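Local coordinates for oxidoreductase, NAD-binding/iron-sulfur cluster-binding protein (Nitratireductor pacificus pht-3B, PDB 6ZXU) that acts as a catabolic reductive dehalogenase, carrying a cobalamin and two [4Fe-4S] clusters, at residues A202-L206 with A207-V211; A609-S612 with I613-E617. All blocks are in the same frame, centred on the assembly; numbering follows the deposited sequence.

Interaction 1 comes first along the chain and marks the start of helix 206-212; interaction 2, some 400 residues later, covers the last turn of helix 603-614. Their centres lie 51 Å apart, on opposite sides of the chain's centre, and no atoms touch, the nearest being about 38 Å from each other. They share no sheet. The 202-211 segment packs beside strands 194-198 and 232-239 of a four-stranded antiparallel sheet, away from the annotated sites, whereas the 609-617 segment lies near an iron-sulfur cluster. The pair thus shows a helix beginning in one region of the fold and a helix ending in the cluster-bearing region.

Interaction 1: residues A202-L206 with A207-V211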
loop_
_atom_site.group_PDB
_atom_site.type_symbol
_atom_site.label_atom_id
_atom_site.label_comp_id
_atom_site.label_asym_id
_atom_site.label_seq_id
_atom_site.Cartn_x
_atom_site.Cartn_y
_atom_site.Cartn_z
ATOM N N ALA A 202 -4.081 22.109 -15.549
ATOM C CA ALA A 202 -2.662 22.535 -15.640
ATOM C C ALA A 202 -2.602 24.042 -15.938
ATOM O O ALA A 202 -3.309 24.517 -16.788
ATOM C CB ALA A 202 -1.945 21.739 -16.738
ATOM N N GLN A 203 -1.713 24.733 -15.258
ATOM C CA GLN A 203 -1.340 26.148 -15.551
ATOM C C GLN A 203 -0.020 26.298 -16.313
ATOM O O GLN A 203 0.468 27.389 -16.425
ATOM C CB GLN A 203 -1.233 26.936 -14.244
ATOM C CG GLN A 203 -2.500 26.892 -13.403
ATOM C CD GLN A 203 -2.269 27.498 -12.050
ATOM O OE1 GLN A 203 -1.136 27.496 -11.498
ATOM N NE2 GLN A 203 -3.327 28.046 -11.493
ATOM N N VAL A 204 0.595 25.188 -16.729
ATOM C CA VAL A 204 1.909 25.192 -17.366
ATOM C C VAL A 204 1.893 24.211 -18.493
ATOM O O VAL A 204 0.943 23.390 -18.617
ATOM C CB VAL A 204 3.028 24.814 -16.395
ATOM C CG1 VAL A 204 3.159 25.825 -15.297
ATOM C CG2 VAL A 204 2.794 23.411 -15.811
ATOM N N ASP A 205 2.930 24.257 -19.326
ATOM C CA ASP A 205 3.014 23.384 -20.514
ATOM C C ASP A 205 3.735 22.098 -20.102
ATOM O O ASP A 205 4.958 22.058 -20.036
ATOM C CB ASP A 205 3.777 24.065 -21.664
ATOM C CG ASP A 205 3.668 23.317 -22.978
ATOM O OD1 ASP A 205 3.661 22.060 -23.055
ATOM O OD2 ASP A 205 3.634 24.008 -24.006
ATOM N N LEU A 206 2.953 21.051 -19.872
ATOM C CA LEU A 206 3.474 19.826 -19.322
ATOM C C LEU A 206 4.479 19.193 -20.260
ATOM O O LEU A 206 5.514 18.767 -19.821
ATOM C CB LEU A 206 2.324 18.814 -19.038
ATOM C CG LEU A 206 1.173 19.224 -18.122
ATOM C CD1 LEU A 206 0.008 18.233 -18.199
ATOM C CD2 LEU A 206 1.681 19.359 -16.699
ATOM N N ALA A 207 4.165 19.067 -21.545
ATOM C CA ALA A 207 5.054 18.433 -22.495
ATOM C C ALA A 207 6.377 19.163 -22.604
ATOM O O ALA A 207 7.466 18.536 -22.582
ATOM C CB ALA A 207 4.391 18.287 -23.832
ATOM N N ARG A 208 6.334 20.499 -22.583
ATOM C CA ARG A 208 7.553 21.263 -22.638
ATOM C C ARG A 208 8.452 21.010 -21.405
ATOM O O ARG A 208 9.680 20.907 -21.508
ATOM C CB ARG A 208 7.208 22.785 -22.753
ATOM C CG ARG A 208 8.408 23.646 -22.306
ATOM C CD ARG A 208 8.195 25.142 -22.519
ATOM N NE ARG A 208 7.859 25.294 -23.921
ATOM C CZ ARG A 208 7.070 26.230 -24.396
ATOM N NH1 ARG A 208 6.548 27.128 -23.563
ATOM N NH2 ARG A 208 6.830 26.264 -25.703
ATOM N N LEU A 209 7.847 21.000 -20.242
ATOM C CA LEU A 209 8.590 20.799 -19.030
ATOM C C LEU A 209 9.148 19.335 -18.977
ATOM O O LEU A 209 10.202 19.103 -18.361
ATOM C CB LEU A 209 7.742 21.050 -17.774
ATOM C CG LEU A 209 7.256 22.519 -17.567
ATOM C CD1 LEU A 209 6.350 22.618 -16.379
ATOM C CD2 LEU A 209 8.435 23.471 -17.413
ATOM N N ALA A 210 8.418 18.380 -19.524
ATOM C CA ALA A 210 8.939 17.002 -19.550
ATOM C C ALA A 210 10.229 16.893 -20.350
ATOM O O ALA A 210 11.129 16.093 -20.010
ATOM C CB ALA A 210 7.903 16.047 -20.115
ATOM N N VAL A 211 10.299 17.630 -21.456
ATOM C CA VAL A 211 11.539 17.667 -22.255
ATOM C C VAL A 211 12.671 18.381 -21.553
ATOM O O VAL A 211 13.784 17.877 -21.478
ATOM C CB VAL A 211 11.292 18.249 -23.620
ATOM C CG1 VAL A 211 12.621 18.300 -24.373
ATOM C CG2 VAL A 211 10.275 17.380 -24.345
HETATM O O HOH W 1 1.566 19.900 -22.340
#
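Asp205 and Arg208 meet at the start of helix 206-212, where Asp205 is the N-cap. Its CG stands anti to the backbone N (chi1 -169°), which swings the carboxylate over the first turn, and OD1 accepts from Arg208 N at 3.1 Å. The N-H reaches OD1 from above the carboxylate plane, 58° out of it, yet the bond itself is fairly straight. A water reinforces the cap, donating to Asp205 OD1 and accepting from Ala207 N at 2.8 Å.

Beyond the cap the two side chains cross at about a right angle. Asp205 CG rests 3.6 Å from Arg208 CB, and the arginine chain, bent at chi3 (-55°), brings its guanidinium round so that Asp205 OD2 stands over the centre of one face. No N-H points at that oxygen; the opposite charges are merely near, in what is probably a mild attraction.

On the apolar side, Val204 crosses Leu209 nearly perpendicularly. The Leu206 side chain packs on Leu234 and Val236 of strand 232-239, which places this helix start against the four-stranded antiparallel sheet. Leu209 N donates to Asp205 O at 3.1 Å and Ala210 N to Leu206 O at 2.9 Å, while Val204 CG2 closes on Leu209 CD1 at 3.7 Å.

Interaction 2: residues A609-S612 with I613-E617; sequences AELS and IKVPE
Glu610 O accepts from Lys614 N at 2.8 Å, close to the line of its own C=O, in the last turn of helix 603-614. The lysine's aliphatic root crowds the same carbonyl: with CG anti to its own carbonyl carbon (chi1 -52°), CG leans back toward the preceding turn, 3.0 Å from Glu610 O. The chain then bends at chi2 and again at chi4. The two side chains do not touch, and Lys614 NZ stays 4.7 Å from Glu610 OE2; Glu610 instead uses OE1 for a salt bridge to Arg607, three residues earlier on the same helix.

The bonds on either side follow the alpha-helical i to i+4 pattern. Ile613 N donates to Ala609 O at 3.0 Å, and Ile613 CG1 packs against that same oxygen at 3.3 Å. Val615 N reaches Leu611 O, also at 2.8 Å, but in a more bent bond (145° at the hydrogen), with the donor tilted 28° from the carbonyl plane. This fits the helix end, since Val615 is the first residue to leave helical backbone angles. Leu611 and Val615 lie side by side and point the same way, Leu611 CD2 touching Val615 CG2 at 4.0 Å.

Ser612 turns its OG back to the carbonyl of Leu608, satisfying the hydroxyl within the helix; its side chain is about 9 Å from a bound iron-sulfur cluster. Around this helix end, Ile613 and Ser612 pack on Trp597, Arg619 donates through NE to Ser612 O, and Leu611 and Ser612 rest on Ile622 of helix 619-628.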
loop_
_atom_site.group_PDB
_atom_site.type_symbol
_atom_site.label_atom_id
_atom_site.label_comp_id
_atom_site.label_asym_id
_atom_site.label_seq_id
_atom_site.Cartn_x
_atom_site.Cartn_y
_atom_site.Cartn_z
ATOM N N ALA A 609 12.770 -17.751 -0.288
ATOM C CA ALA A 609 11.349 -18.037 -0.046
ATOM C C ALA A 609 10.935 -19.393 -0.599
ATOM O O ALA A 609 10.197 -20.119 0.038
ATOM C CB ALA A 609 10.487 -16.949 -0.670
ATOM N N GLU A 610 11.360 -19.733 -1.811
ATOM C CA GLU A 610 11.092 -21.054 -2.384
ATOM C C GLU A 610 11.575 -22.166 -1.482
ATOM O O GLU A 610 10.884 -23.166 -1.269
ATOM C CB GLU A 610 11.716 -21.235 -3.749
ATOM C CG GLU A 610 11.189 -20.319 -4.845
ATOM C CD GLU A 610 11.992 -20.442 -6.214
ATOM O OE1 GLU A 610 13.153 -19.906 -6.407
ATOM O OE2 GLU A 610 11.430 -21.058 -7.163
ATOM N N LEU A 611 12.769 -22.018 -0.937
ATOM C CA LEU A 611 13.277 -23.017 -0.057
ATOM C C LEU A 611 12.446 -23.112 1.199
ATOM O O LEU A 611 12.250 -24.215 1.705
ATOM C CB LEU A 611 14.756 -22.750 0.284
ATOM C CG LEU A 611 15.806 -22.905 -0.778
ATOM C CD1 LEU A 611 17.135 -22.285 -0.370
ATOM C CD2 LEU A 611 15.984 -24.376 -1.074
ATOM N N SER A 612 12.032 -21.969 1.760
ATOM C CA SER A 612 11.206 -21.986 2.951
ATOM C C SER A 612 9.913 -22.733 2.710
ATOM O O SER A 612 9.477 -23.473 3.551
ATOM C CB SER A 612 10.902 -20.568 3.419
ATOM O OG SER A 612 12.073 -19.767 3.566
ATOM N N ILE A 613 9.312 -22.549 1.531
ATOM C CA ILE A 613 8.115 -23.256 1.157
ATOM C C ILE A 613 8.351 -24.738 0.912
ATOM O O ILE A 613 7.653 -25.569 1.505
ATOM C CB ILE A 613 7.471 -22.582 -0.065
ATOM C CG1 ILE A 613 7.073 -21.157 0.309
ATOM C CG2 ILE A 613 6.263 -23.355 -0.529
ATOM C CD1 ILE A 613 6.659 -20.366 -0.870
ATOM N N LYS A 614 9.349 -25.085 0.097
ATOM C CA LYS A 614 9.507 -26.430 -0.421
ATOM C C LYS A 614 10.376 -27.351 0.421
ATOM O O LYS A 614 10.329 -28.559 0.223
ATOM C CB LYS A 614 10.222 -26.410 -1.751
ATOM C CG LYS A 614 9.665 -25.488 -2.825
ATOM C CD LYS A 614 8.475 -25.982 -3.516
ATOM C CE LYS A 614 8.238 -24.967 -4.645
ATOM N NZ LYS A 614 9.382 -25.026 -5.601
ATOM N N VAL A 615 11.213 -26.840 1.317
ATOM C CA VAL A 615 12.174 -27.693 1.996
ATOM C C VAL A 615 12.072 -27.471 3.521
ATOM O O VAL A 615 12.769 -26.619 4.055
ATOM C CB VAL A 615 13.633 -27.378 1.508
ATOM C CG1 VAL A 615 14.636 -28.314 2.183
ATOM C CG2 VAL A 615 13.773 -27.490 -0.002
ATOM N N PRO A 616 11.209 -28.196 4.217
ATOM C CA PRO A 616 11.050 -27.996 5.654
ATOM C C PRO A 616 12.334 -28.106 6.498
ATOM O O PRO A 616 12.490 -27.347 7.487
ATOM C CB PRO A 616 10.048 -29.097 6.074
ATOM C CG PRO A 616 9.239 -29.322 4.869
ATOM C CD PRO A 616 10.225 -29.204 3.737
ATOM N N GLU A 617 13.244 -28.972 6.081
ATOM C CA GLU A 617 14.470 -29.176 6.803
ATOM C C GLU A 617 15.381 -27.960 6.707
ATOM O O GLU A 617 16.357 -27.858 7.450
ATOM C CB GLU A 617 15.168 -30.486 6.341
ATOM C CG GLU A 617 15.892 -30.466 4.951
ATOM C CD GLU A 617 16.674 -31.830 4.451
ATOM O OE1 GLU A 617 16.571 -32.208 3.214
ATOM O OE2 GLU A 617 17.433 -32.525 5.241
#